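Local coordinates for uncharacterized protein (Methanothermobacter thermautotrophicus, PDB 1L1S) that is of unknown function but belongs to the DsrE/DsrF-like family, some of whose relatives take part in sulfur metabolism, at residues V7-E12 / V40-G45; G66-A71 / D91-G96; R17-I22 / S53-D58; L49-E54 / D85-V90. All coordinates share one frame; numbering follows the deposited sequence.

Contact 1 of 4, residues V7-E12 / V40-G45; sequences VFHIDE and VAYSMG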
loop_
_atom_site.group_PDB
_atom_site.type_symbol
_atom_site.label_atom_id
_atom_site.label_comp_id
_atom_site.label_asym_id
_atom_site.label_seq_id
_atom_site.Cartn_x
_atom_site.Cartn_y
_atom_site.Cartn_z
ATOM N N VAL A 7 4.585 -3.908 10.193
ATOM C CA VAL A 7 3.205 -3.624 10.516
ATOM C C VAL A 7 2.368 -3.734 9.240
ATOM O O VAL A 7 2.701 -3.128 8.203
ATOM C CB VAL A 7 3.052 -2.199 11.137
ATOM C CG1 VAL A 7 3.658 -1.155 10.223
ATOM C CG2 VAL A 7 1.586 -1.883 11.372
ATOM N N PHE A 8 1.308 -4.537 9.316
ATOM C CA PHE A 8 0.386 -4.728 8.199
ATOM C C PHE A 8 -0.757 -3.758 8.330
ATOM O O PHE A 8 -1.131 -3.365 9.433
ATOM C CB PHE A 8 -0.187 -6.135 8.157
ATOM C CG PHE A 8 0.782 -7.169 7.674
ATOM C CD1 PHE A 8 1.750 -7.676 8.520
ATOM C CD2 PHE A 8 0.706 -7.650 6.367
ATOM C CE1 PHE A 8 2.641 -8.663 8.075
ATOM C CE2 PHE A 8 1.584 -8.633 5.905
ATOM C CZ PHE A 8 2.551 -9.141 6.760
ATOM N N HIS A 9 -1.316 -3.388 7.191
ATOM C CA HIS A 9 -2.403 -2.427 7.135
ATOM C C HIS A 9 -3.563 -3.019 6.365
ATOM O O HIS A 9 -3.401 -3.440 5.229
ATOM C CB HIS A 9 -1.869 -1.162 6.450
ATOM C CG HIS A 9 -2.913 -0.185 6.009
ATOM N ND1 HIS A 9 -2.591 0.962 5.314
ATOM C CD2 HIS A 9 -4.262 -0.181 6.133
ATOM C CE1 HIS A 9 -3.693 1.630 5.027
ATOM N NE2 HIS A 9 -4.722 0.959 5.511
ATOM N N ILE A 10 -4.724 -3.077 7.000
ATOM C CA ILE A 10 -5.917 -3.567 6.329
ATOM C C ILE A 10 -7.096 -2.663 6.694
ATOM O O ILE A 10 -7.317 -2.368 7.862
ATOM C CB ILE A 10 -6.211 -5.025 6.707
ATOM C CG1 ILE A 10 -7.354 -5.556 5.850
ATOM C CG2 ILE A 10 -6.527 -5.151 8.198
ATOM C CD1 ILE A 10 -7.604 -7.030 6.082
ATOM N N ASP A 11 -7.826 -2.187 5.691
ATOM C CA ASP A 11 -8.974 -1.332 5.953
ATOM C C ASP A 11 -10.246 -1.794 5.234
ATOM O O ASP A 11 -11.193 -1.026 5.071
ATOM C CB ASP A 11 -8.649 0.134 5.608
ATOM C CG ASP A 11 -8.084 0.309 4.192
ATOM O OD1 ASP A 11 -7.365 1.312 3.959
ATOM O OD2 ASP A 11 -8.355 -0.534 3.312
ATOM N N GLU A 12 -10.258 -3.051 4.812
ATOM C CA GLU A 12 -11.415 -3.637 4.127
ATOM C C GLU A 12 -11.683 -4.965 4.825
ATOM O O GLU A 12 -10.824 -5.463 5.549
ATOM C CB GLU A 12 -11.095 -3.888 2.643
ATOM C CG GLU A 12 -10.521 -2.658 1.931
ATOM C CD GLU A 12 -9.896 -2.968 0.567
ATOM O OE1 GLU A 12 -10.636 -3.017 -0.443
ATOM O OE2 GLU A 12 -8.660 -3.166 0.510
ATOM N N VAL A 40 -2.599 -3.623 11.854
ATOM C CA VAL A 40 -3.445 -2.476 12.112
ATOM C C VAL A 40 -4.640 -2.498 11.172
ATOM O O VAL A 40 -4.494 -2.415 9.945
ATOM C CB VAL A 40 -2.681 -1.151 11.901
ATOM C CG1 VAL A 40 -3.620 0.039 12.154
ATOM C CG2 VAL A 40 -1.480 -1.090 12.825
ATOM N N ALA A 41 -5.824 -2.593 11.761
ATOM C CA ALA A 41 -7.053 -2.645 11.002
ATOM C C ALA A 41 -7.949 -1.477 11.367
ATOM O O ALA A 41 -8.176 -1.214 12.554
ATOM C CB ALA A 41 -7.775 -3.949 11.293
ATOM N N TYR A 42 -8.435 -0.753 10.364
ATOM C CA TYR A 42 -9.353 0.342 10.640
ATOM C C TYR A 42 -10.462 0.335 9.591
ATOM O O TYR A 42 -10.438 -0.486 8.677
ATOM C CB TYR A 42 -8.618 1.691 10.740
ATOM C CG TYR A 42 -7.854 2.161 9.519
ATOM C CD1 TYR A 42 -8.510 2.787 8.455
ATOM C CD2 TYR A 42 -6.467 2.032 9.452
ATOM C CE1 TYR A 42 -7.798 3.281 7.354
ATOM C CE2 TYR A 42 -5.742 2.521 8.351
ATOM C CZ TYR A 42 -6.415 3.143 7.309
ATOM O OH TYR A 42 -5.708 3.626 6.217
ATOM N N SER A 43 -11.435 1.228 9.741
ATOM C CA SER A 43 -12.593 1.282 8.857
ATOM C C SER A 43 -13.223 -0.108 8.848
ATOM O O SER A 43 -13.256 -0.789 9.879
ATOM C CB SER A 43 -12.191 1.698 7.443
ATOM O OG SER A 43 -13.327 1.745 6.583
HETATM N N MSE A 44 -13.702 -0.548 7.694
HETATM C CA MSE A 44 -14.340 -1.853 7.590
HETATM C C MSE A 44 -13.430 -2.964 8.091
HETATM O O MSE A 44 -13.896 -4.004 8.557
HETATM C CB MSE A 44 -14.745 -2.110 6.140
HETATM C CG MSE A 44 -15.818 -1.143 5.647
HETATM SE SE MSE A 44 -17.373 -1.212 6.826
HETATM C CE MSE A 44 -18.125 -2.882 6.146
ATOM N N GLY A 45 -12.126 -2.729 7.995
ATOM C CA GLY A 45 -11.158 -3.707 8.453
ATOM C C GLY A 45 -11.304 -4.118 9.913
ATOM O O GLY A 45 -10.944 -5.233 10.283
#
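H9 and Y42 bring their rings together obliquely, centroids 4.9 Å apart and planes inclined by 32°, with H9 NE2 lying 2.9 Å from Y42 OH. The imidazole has its CG anti to the backbone N (chi1 166°), and from there NE2 donates a hydrogen bond to D11 OD1 at 3.1 Å, meeting that oxygen from above the carboxylate plane. D11 runs beside Y42 and points the same way; its CB lies over one face of the phenol ring, 4.1 Å from the centroid, a CH-pi contact, while the carboxylate is turned 75° from the ring. On the other face of the sheet I10 CG2 touches A41 CB at 3.5 Å. The two strands that carry these groups are parallel, the first and last of a beta-alpha-beta unit, and are joined by V40 N to F8 O (2.8 Å), I10 N to V40 O (3.0 Å) and Y42 N to I10 O (3.2 Å). With an alanine here in place of H9, D11 OD1 and the Y110 hydroxyl, which bonds ND1, would probably lose their imidazole partner, and a gap would open beside Y42. With both ring nitrogens hydrogen-bonded, the imidazole is fixed in rotation. The result is a buried polar cluster at the C-terminal ends of parallel strands, bordered by L20 of a second subunit; this is where Rossmann-like folds often place functional groups, though no role is established here.

Contact 2 of 4, residues G66-A71 / D91-G96; sequences GVRFCA and DVVSSG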
loop_
_atom_site.group_PDB
_atom_site.type_symbol
_atom_site.label_atom_id
_atom_site.label_comp_id
_atom_site.label_asym_id
_atom_site.label_seq_id
_atom_site.Cartn_x
_atom_site.Cartn_y
_atom_site.Cartn_z
ATOM N N GLY A 66 2.291 -14.458 18.969
ATOM C CA GLY A 66 3.017 -13.209 19.099
ATOM C C GLY A 66 2.563 -12.069 18.210
ATOM O O GLY A 66 3.106 -10.966 18.298
ATOM N N VAL A 67 1.585 -12.319 17.344
ATOM C CA VAL A 67 1.080 -11.273 16.462
ATOM C C VAL A 67 0.140 -10.345 17.233
ATOM O O VAL A 67 -0.811 -10.793 17.879
ATOM C CB VAL A 67 0.293 -11.855 15.253
ATOM C CG1 VAL A 67 -0.195 -10.716 14.352
ATOM C CG2 VAL A 67 1.163 -12.822 14.464
ATOM N N ARG A 68 0.406 -9.050 17.139
ATOM C CA ARG A 68 -0.406 -8.053 17.807
ATOM C C ARG A 68 -1.396 -7.365 16.850
ATOM O O ARG A 68 -0.997 -6.655 15.919
ATOM C CB ARG A 68 0.502 -6.996 18.455
ATOM C CG ARG A 68 -0.245 -5.940 19.241
ATOM C CD ARG A 68 0.665 -4.773 19.638
ATOM N NE ARG A 68 -0.037 -3.812 20.487
ATOM C CZ ARG A 68 0.305 -2.535 20.618
ATOM N NH1 ARG A 68 1.344 -2.055 19.946
ATOM N NH2 ARG A 68 -0.382 -1.739 21.431
ATOM N N PHE A 69 -2.687 -7.576 17.083
ATOM C CA PHE A 69 -3.705 -6.935 16.262
ATOM C C PHE A 69 -4.135 -5.659 16.979
ATOM O O PHE A 69 -4.391 -5.675 18.180
ATOM C CB PHE A 69 -4.905 -7.861 16.058
ATOM C CG PHE A 69 -4.602 -9.042 15.188
ATOM C CD1 PHE A 69 -3.971 -10.166 15.712
ATOM C CD2 PHE A 69 -4.940 -9.030 13.839
ATOM C CE1 PHE A 69 -3.685 -11.254 14.910
ATOM C CE2 PHE A 69 -4.658 -10.117 13.028
ATOM C CZ PHE A 69 -4.033 -11.230 13.562
ATOM N N CYS A 70 -4.202 -4.563 16.229
ATOM C CA CYS A 70 -4.559 -3.253 16.759
ATOM C C CYS A 70 -5.784 -2.655 16.078
ATOM O O CYS A 70 -5.842 -2.574 14.855
ATOM C CB CYS A 70 -3.380 -2.297 16.582
ATOM S SG CYS A 70 -1.804 -2.966 17.177
ATOM N N ALA A 71 -6.755 -2.235 16.885
ATOM C CA ALA A 71 -7.985 -1.624 16.393
ATOM C C ALA A 71 -7.857 -0.118 16.601
ATOM O O ALA A 71 -7.195 0.331 17.536
ATOM C CB ALA A 71 -9.185 -2.167 17.162
ATOM N N ASP A 91 -5.610 -5.425 20.765
ATOM C CA ASP A 91 -5.309 -4.176 21.446
ATOM C C ASP A 91 -5.894 -3.000 20.694
ATOM O O ASP A 91 -6.202 -3.093 19.510
ATOM C CB ASP A 91 -3.799 -3.969 21.576
ATOM C CG ASP A 91 -3.119 -5.083 22.348
ATOM O OD1 ASP A 91 -3.783 -5.735 23.199
ATOM O OD2 ASP A 91 -1.909 -5.296 22.109
ATOM N N VAL A 92 -6.029 -1.889 21.391
ATOM C CA VAL A 92 -6.581 -0.680 20.819
ATOM C C VAL A 92 -5.508 0.397 20.808
ATOM O O VAL A 92 -4.804 0.599 21.800
ATOM C CB VAL A 92 -7.784 -0.175 21.646
ATOM C CG1 VAL A 92 -8.351 1.088 21.036
ATOM C CG2 VAL A 92 -8.858 -1.237 21.694
ATOM N N VAL A 93 -5.358 1.058 19.667
ATOM C CA VAL A 93 -4.394 2.139 19.543
ATOM C C VAL A 93 -5.236 3.383 19.371
ATOM O O VAL A 93 -6.393 3.296 18.964
ATOM C CB VAL A 93 -3.444 1.949 18.327
ATOM C CG1 VAL A 93 -2.502 0.790 18.593
ATOM C CG2 VAL A 93 -4.247 1.719 17.049
ATOM N N SER A 94 -4.668 4.535 19.698
ATOM C CA SER A 94 -5.403 5.780 19.596
ATOM C C SER A 94 -5.824 6.109 18.165
ATOM O O SER A 94 -6.876 6.700 17.951
ATOM C CB SER A 94 -4.566 6.919 20.187
ATOM O OG SER A 94 -3.250 6.916 19.663
ATOM N N SER A 95 -5.002 5.720 17.192
ATOM C CA SER A 95 -5.277 5.982 15.779
ATOM C C SER A 95 -4.601 4.944 14.893
ATOM O O SER A 95 -3.404 4.699 15.027
ATOM C CB SER A 95 -4.757 7.358 15.383
ATOM O OG SER A 95 -4.688 7.468 13.968
ATOM N N GLY A 96 -5.363 4.353 13.983
ATOM C CA GLY A 96 -4.807 3.348 13.092
ATOM C C GLY A 96 -3.697 3.927 12.236
ATOM O O GLY A 96 -2.569 3.439 12.274
#
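R68 sets CG anti to its backbone N (chi1 -177°) and stays extended as far as NE, while D91 turns CG anti to the carbonyl carbon (chi1 -59°), and the two side chains meet at about a right angle. R68 NE then donates to D91 OD2 at 2.9 Å, a salt bridge in which the oxygen lies close to the guanidinium plane and uses its anti lone pair. The two planes are 58° apart, and the single bond from NE to OD2 joins them, not a bidentate pair. C70 SG lies over one face of the same guanidinium, and R68 NH1 makes a second salt bridge, to E38, so the arginine ties acidic groups of two strands together. V93 CG1 packs on C70 CB at 3.8 Å, and V93 CG2 comes within 3.3 Å of A71 O. The backbones form a short parallel ladder: D91 N to F69 O (2.9 Å), A71 N to D91 O (2.8 Å) and V93 N to A71 O (2.9 Å). Beyond V93 the chain leaves the sheet, and S95, as N-cap of helix 96-105, bonds the backbone N of G98 through its OG. Strand 91-93 is the outermost strand on this side of the chain's parallel sheet, added after helix 73-78 in a beta-alpha-beta unit. On its inner side strand 68-72 bonds strand 35-41; F69 packs against helix 56-64, whereas R68 and V93 lean on H99 of helix 96-105.

Contact 3 of 4, residues R17-I22 / S53-D58; sequences RVLLLI and SEYSGD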
loop_
_atom_site.group_PDB
_atom_site.type_symbol
_atom_site.label_atom_id
_atom_site.label_comp_id
_atom_site.label_asym_id
_atom_site.label_seq_id
_atom_site.Cartn_x
_atom_site.Cartn_y
_atom_site.Cartn_z
ATOM N N ARG A 17 -9.264 -10.399 0.637
ATOM C CA ARG A 17 -8.245 -9.527 1.221
ATOM C C ARG A 17 -7.854 -9.995 2.629
ATOM O O ARG A 17 -6.682 -10.005 2.997
ATOM C CB ARG A 17 -8.764 -8.089 1.285
ATOM C CG ARG A 17 -7.717 -7.059 1.677
ATOM C CD ARG A 17 -7.383 -6.129 0.517
ATOM N NE ARG A 17 -6.530 -6.752 -0.496
ATOM C CZ ARG A 17 -6.726 -6.639 -1.808
ATOM N NH1 ARG A 17 -7.754 -5.935 -2.273
ATOM N NH2 ARG A 17 -5.884 -7.221 -2.661
ATOM N N VAL A 18 -8.847 -10.387 3.416
ATOM C CA VAL A 18 -8.591 -10.839 4.773
ATOM C C VAL A 18 -7.750 -12.114 4.764
ATOM O O VAL A 18 -6.774 -12.225 5.485
ATOM C CB VAL A 18 -9.926 -11.067 5.540
ATOM C CG1 VAL A 18 -9.646 -11.556 6.953
ATOM C CG2 VAL A 18 -10.721 -9.773 5.571
ATOM N N LEU A 19 -8.121 -13.076 3.938
ATOM C CA LEU A 19 -7.357 -14.316 3.875
ATOM C C LEU A 19 -5.946 -14.056 3.347
ATOM O O LEU A 19 -4.994 -14.754 3.714
ATOM C CB LEU A 19 -8.090 -15.342 3.000
ATOM C CG LEU A 19 -9.425 -15.846 3.595
ATOM C CD1 LEU A 19 -10.119 -16.829 2.628
ATOM C CD2 LEU A 19 -9.154 -16.528 4.944
ATOM N N LEU A 20 -5.801 -13.049 2.490
ATOM C CA LEU A 20 -4.474 -12.735 1.970
ATOM C C LEU A 20 -3.587 -12.206 3.111
ATOM O O LEU A 20 -2.427 -12.598 3.235
ATOM C CB LEU A 20 -4.563 -11.711 0.833
ATOM C CG LEU A 20 -3.249 -11.553 0.061
ATOM C CD1 LEU A 20 -2.774 -12.929 -0.385
ATOM C CD2 LEU A 20 -3.444 -10.638 -1.147
ATOM N N LEU A 21 -4.131 -11.318 3.940
ATOM C CA LEU A 21 -3.385 -10.781 5.079
ATOM C C LEU A 21 -2.953 -11.925 5.998
ATOM O O LEU A 21 -1.786 -12.030 6.382
ATOM C CB LEU A 21 -4.261 -9.818 5.878
ATOM C CG LEU A 21 -3.838 -9.475 7.320
ATOM C CD1 LEU A 21 -2.671 -8.527 7.297
ATOM C CD2 LEU A 21 -5.001 -8.820 8.069
ATOM N N ILE A 22 -3.914 -12.763 6.370
ATOM C CA ILE A 22 -3.646 -13.902 7.239
ATOM C C ILE A 22 -2.524 -14.760 6.661
ATOM O O ILE A 22 -1.577 -15.106 7.354
ATOM C CB ILE A 22 -4.901 -14.769 7.400
ATOM C CG1 ILE A 22 -5.976 -13.974 8.149
ATOM C CG2 ILE A 22 -4.553 -16.068 8.142
ATOM C CD1 ILE A 22 -7.308 -14.666 8.188
ATOM N N SER A 53 -16.590 -12.417 14.732
ATOM C CA SER A 53 -16.042 -12.539 13.394
ATOM C C SER A 53 -15.725 -13.972 13.012
ATOM O O SER A 53 -15.285 -14.765 13.836
ATOM C CB SER A 53 -14.776 -11.689 13.272
ATOM O OG SER A 53 -14.145 -11.894 12.023
ATOM N N GLU A 54 -15.959 -14.289 11.746
ATOM C CA GLU A 54 -15.684 -15.612 11.195
ATOM C C GLU A 54 -14.177 -15.880 11.188
ATOM O O GLU A 54 -13.739 -17.008 10.981
ATOM C CB GLU A 54 -16.199 -15.669 9.767
ATOM C CG GLU A 54 -15.585 -14.583 8.899
ATOM C CD GLU A 54 -16.303 -14.402 7.578
ATOM O OE1 GLU A 54 -16.177 -15.291 6.701
ATOM O OE2 GLU A 54 -17.001 -13.372 7.420
ATOM N N TYR A 55 -13.382 -14.838 11.414
ATOM C CA TYR A 55 -11.930 -14.983 11.413
ATOM C C TYR A 55 -11.348 -15.033 12.824
ATOM O O TYR A 55 -10.123 -15.027 12.998
ATOM C CB TYR A 55 -11.289 -13.814 10.657
ATOM C CG TYR A 55 -11.867 -13.541 9.284
ATOM C CD1 TYR A 55 -12.772 -12.492 9.079
ATOM C CD2 TYR A 55 -11.489 -14.312 8.185
ATOM C CE1 TYR A 55 -13.280 -12.214 7.807
ATOM C CE2 TYR A 55 -11.987 -14.050 6.906
ATOM C CZ TYR A 55 -12.878 -13.003 6.720
ATOM O OH TYR A 55 -13.357 -12.735 5.455
ATOM N N SER A 56 -12.225 -15.069 13.827
ATOM C CA SER A 56 -11.797 -15.096 15.223
ATOM C C SER A 56 -10.801 -16.207 15.531
ATOM O O SER A 56 -9.844 -15.993 16.266
ATOM C CB SER A 56 -13.014 -15.197 16.153
ATOM O OG SER A 56 -13.933 -16.170 15.686
ATOM N N GLY A 57 -11.018 -17.390 14.968
ATOM C CA GLY A 57 -10.089 -18.480 15.200
ATOM C C GLY A 57 -8.702 -18.095 14.704
ATOM O O GLY A 57 -7.701 -18.266 15.411
ATOM N N ASP A 58 -8.641 -17.561 13.484
ATOM C CA ASP A 58 -7.368 -17.150 12.907
ATOM C C ASP A 58 -6.744 -16.035 13.735
ATOM O O ASP A 58 -5.547 -16.072 14.042
ATOM C CB ASP A 58 -7.556 -16.692 11.454
ATOM C CG ASP A 58 -7.782 -17.854 10.500
ATOM O OD1 ASP A 58 -7.041 -18.853 10.595
ATOM O OD2 ASP A 58 -8.688 -17.770 9.646
#
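Helix 15-31 and the start of helix 56-64 pack together through V18, L19 and I22 on one side and Y55 and D58 on the other. Y55, N-cap of helix 56-64, is the third residue of a type I turn from S53 to S56; S53 OG accepts from Y55 N at 3.1 Å, an ST turn. V18 comes over one face of the Y55 ring: its CG1, the branch anti to the backbone N (chi1 179°), stands above the ring centre, 3.4 Å from the centroid and 11° off the normal, a close CH-pi contact. E54 CG lies over the opposite face, nearer the rim, so both faces meet aliphatic carbon. L19 CD2 comes to the ring edge, 4.2 Å from Y55 CE2. Farther along, I22 CD1 lies 3.7 Å from D58 OD2, crossing the aspartate at about a right angle; the carboxylate itself is paired with R26 through OD1. Cutting Y55 back to an alanine would probably open a gap between the helices and leave the V18 methyl without its ring face. V48, in the loop after strand 35-41, packs on both V18 and Y55, while L21 of helix 15-31 rests on F8 and I10 of strand 4-10.

Contact 4 of 4, residues L49-E54 / D85-V90; sequences LRRDSE and DLLEGV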
loop_
_atom_site.group_PDB
_atom_site.type_symbol
_atom_site.label_atom_id
_atom_site.label_comp_id
_atom_site.label_asym_id
_atom_site.label_seq_id
_atom_site.Cartn_x
_atom_site.Cartn_y
_atom_site.Cartn_z
ATOM N N LEU A 49 -11.631 -7.933 13.543
ATOM C CA LEU A 49 -11.196 -8.104 14.920
ATOM C C LEU A 49 -12.348 -8.278 15.924
ATOM O O LEU A 49 -12.104 -8.355 17.125
ATOM C CB LEU A 49 -10.320 -6.915 15.328
ATOM C CG LEU A 49 -9.167 -6.548 14.379
ATOM C CD1 LEU A 49 -8.338 -5.426 14.982
ATOM C CD2 LEU A 49 -8.296 -7.782 14.128
ATOM N N ARG A 50 -13.589 -8.332 15.433
ATOM C CA ARG A 50 -14.773 -8.501 16.295
ATOM C C ARG A 50 -14.818 -9.893 16.919
ATOM O O ARG A 50 -14.318 -10.853 16.344
ATOM C CB ARG A 50 -16.067 -8.339 15.494
ATOM C CG ARG A 50 -16.494 -6.934 15.146
ATOM C CD ARG A 50 -17.739 -6.991 14.260
ATOM N NE ARG A 50 -18.585 -5.816 14.422
ATOM C CZ ARG A 50 -19.356 -5.586 15.483
ATOM N NH1 ARG A 50 -19.409 -6.458 16.478
ATOM N NH2 ARG A 50 -20.045 -4.459 15.571
ATOM N N ARG A 51 -15.452 -10.008 18.082
ATOM C CA ARG A 51 -15.575 -11.306 18.735
ATOM C C ARG A 51 -16.422 -12.256 17.877
ATOM O O ARG A 51 -16.131 -13.444 17.781
ATOM C CB ARG A 51 -16.220 -11.161 20.123
ATOM C CG ARG A 51 -16.356 -12.495 20.868
ATOM C CD ARG A 51 -17.002 -12.359 22.255
ATOM N NE ARG A 51 -16.193 -11.568 23.180
ATOM C CZ ARG A 51 -16.348 -10.268 23.399
ATOM N NH1 ARG A 51 -17.300 -9.593 22.762
ATOM N NH2 ARG A 51 -15.544 -9.639 24.251
ATOM N N ASP A 52 -17.460 -11.721 17.243
ATOM C CA ASP A 52 -18.344 -12.536 16.416
ATOM C C ASP A 52 -17.857 -12.717 14.978
ATOM O O ASP A 52 -18.611 -13.137 14.110
ATOM C CB ASP A 52 -19.751 -11.929 16.406
ATOM C CG ASP A 52 -19.786 -10.511 15.827
ATOM O OD1 ASP A 52 -20.834 -9.840 15.972
ATOM O OD2 ASP A 52 -18.782 -10.068 15.217
ATOM N N SER A 53 -16.590 -12.417 14.732
ATOM C CA SER A 53 -16.042 -12.539 13.394
ATOM C C SER A 53 -15.725 -13.972 13.012
ATOM O O SER A 53 -15.285 -14.765 13.836
ATOM C CB SER A 53 -14.776 -11.689 13.272
ATOM O OG SER A 53 -14.145 -11.894 12.023
ATOM N N GLU A 54 -15.959 -14.289 11.746
ATOM C CA GLU A 54 -15.684 -15.612 11.195
ATOM C C GLU A 54 -14.177 -15.880 11.188
ATOM O O GLU A 54 -13.739 -17.008 10.981
ATOM C CB GLU A 54 -16.199 -15.669 9.767
ATOM C CG GLU A 54 -15.585 -14.583 8.899
ATOM C CD GLU A 54 -16.303 -14.402 7.578
ATOM O OE1 GLU A 54 -16.177 -15.291 6.701
ATOM O OE2 GLU A 54 -17.001 -13.372 7.420
ATOM N N ASP A 85 -16.541 -5.109 22.222
ATOM C CA ASP A 85 -16.941 -5.805 21.001
ATOM C C ASP A 85 -15.778 -6.569 20.352
ATOM O O ASP A 85 -15.995 -7.425 19.495
ATOM C CB ASP A 85 -17.499 -4.810 19.971
ATOM C CG ASP A 85 -18.664 -3.989 20.508
ATOM O OD1 ASP A 85 -19.642 -4.580 21.022
ATOM O OD2 ASP A 85 -18.602 -2.747 20.406
ATOM N N LEU A 86 -14.551 -6.264 20.769
ATOM C CA LEU A 86 -13.365 -6.893 20.198
ATOM C C LEU A 86 -12.978 -8.212 20.831
ATOM O O LEU A 86 -13.179 -8.429 22.027
ATOM C CB LEU A 86 -12.170 -5.940 20.290
ATOM C CG LEU A 86 -12.415 -4.558 19.696
ATOM C CD1 LEU A 86 -11.355 -3.615 20.196
ATOM C CD2 LEU A 86 -12.430 -4.629 18.172
ATOM N N LEU A 87 -12.415 -9.090 20.007
ATOM C CA LEU A 87 -11.954 -10.395 20.459
ATOM C C LEU A 87 -10.855 -10.174 21.505
ATOM O O LEU A 87 -10.150 -9.167 21.469
ATOM C CB LEU A 87 -11.394 -11.172 19.266
ATOM C CG LEU A 87 -11.042 -12.646 19.485
ATOM C CD1 LEU A 87 -12.319 -13.472 19.552
ATOM C CD2 LEU A 87 -10.151 -13.133 18.343
ATOM N N GLU A 88 -10.718 -11.107 22.440
ATOM C CA GLU A 88 -9.696 -10.996 23.476
ATOM C C GLU A 88 -8.305 -11.071 22.856
ATOM O O GLU A 88 -8.057 -11.872 21.950
ATOM C CB GLU A 88 -9.847 -12.122 24.501
ATOM C CG GLU A 88 -9.698 -13.517 23.904
ATOM C CD GLU A 88 -9.682 -14.624 24.960
ATOM O OE1 GLU A 88 -8.662 -14.757 25.685
ATOM O OE2 GLU A 88 -10.695 -15.360 25.063
ATOM N N GLY A 89 -7.396 -10.242 23.346
ATOM C CA GLY A 89 -6.051 -10.255 22.808
ATOM C C GLY A 89 -5.826 -9.112 21.843
ATOM O O GLY A 89 -4.692 -8.703 21.603
ATOM N N VAL A 90 -6.910 -8.596 21.275
ATOM C CA VAL A 90 -6.812 -7.479 20.348
ATOM C C VAL A 90 -6.607 -6.211 21.150
ATOM O O VAL A 90 -7.350 -5.948 22.100
ATOM C CB VAL A 90 -8.103 -7.311 19.509
ATOM C CG1 VAL A 90 -7.929 -6.152 18.516
ATOM C CG2 VAL A 90 -8.419 -8.603 18.776
HETATM O O HOH W 1 -18.567 -8.339 18.331
#
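L49 begins a loop-to-loop contact in which a single backbone bridge, R50 with L86, joins the connection before helix 56-64 to the one before strand 91-93. L49 CD1 packs on V90 CG1 at 3.6 Å, the two side chains meeting at a slant, and L49 O receives L87 N at 3.0 Å in an almost perfectly straight hydrogen bond (179°). The leucine also touches F69 and A71 of strand 68-72. R50 follows, opening a type I turn that S53 N closes onto R50 O. Its CB passes near D85 O, and its extended chain carries the guanidinium outwards, where D52 OD1 is 3.7 Å from R50 NH1, a long pairing of charges alone. R51 sends its backbone N to D85 O at 3.0 Å, within the carbonyl plane. Its CG is anti to the backbone N (chi1 -179°) and the chain then bends at chi3 (-64°), which lays a face of the guanidinium over L86 O while NH1 bonds the carbonyl of D84. In the facing loop, L87 to V90 form a type II turn, and L87 packs on V59 and S60 of helix 56-64. D85 O has a second donor besides R51 N: a water 3.0 Å away, itself weakly bonded to R50 NH1 at 2.8 Å.

How the contacts relate
Contacts 1 and 3 are buried, whereas contacts 2 and 4 are partly exposed. Contacts 1 and 2 belong to one parallel sheet, A41 N probably bonds C70 O between them, and both reach a second subunit. Contact 1 encloses a polar histidine-carboxylate cluster; contact 2 sits at the sheet edge and has an arginine-aspartate salt bridge. Contact 3 has no hydrogen bond across it and relies on aliphatic-aromatic packing between helices, one of which also covers I10 of contact 1. Contact 4 joins loops mainly through backbone bonds and leucine packing, sharing S53 and E54 with contact 3, while L49 touches A41 of contact 1.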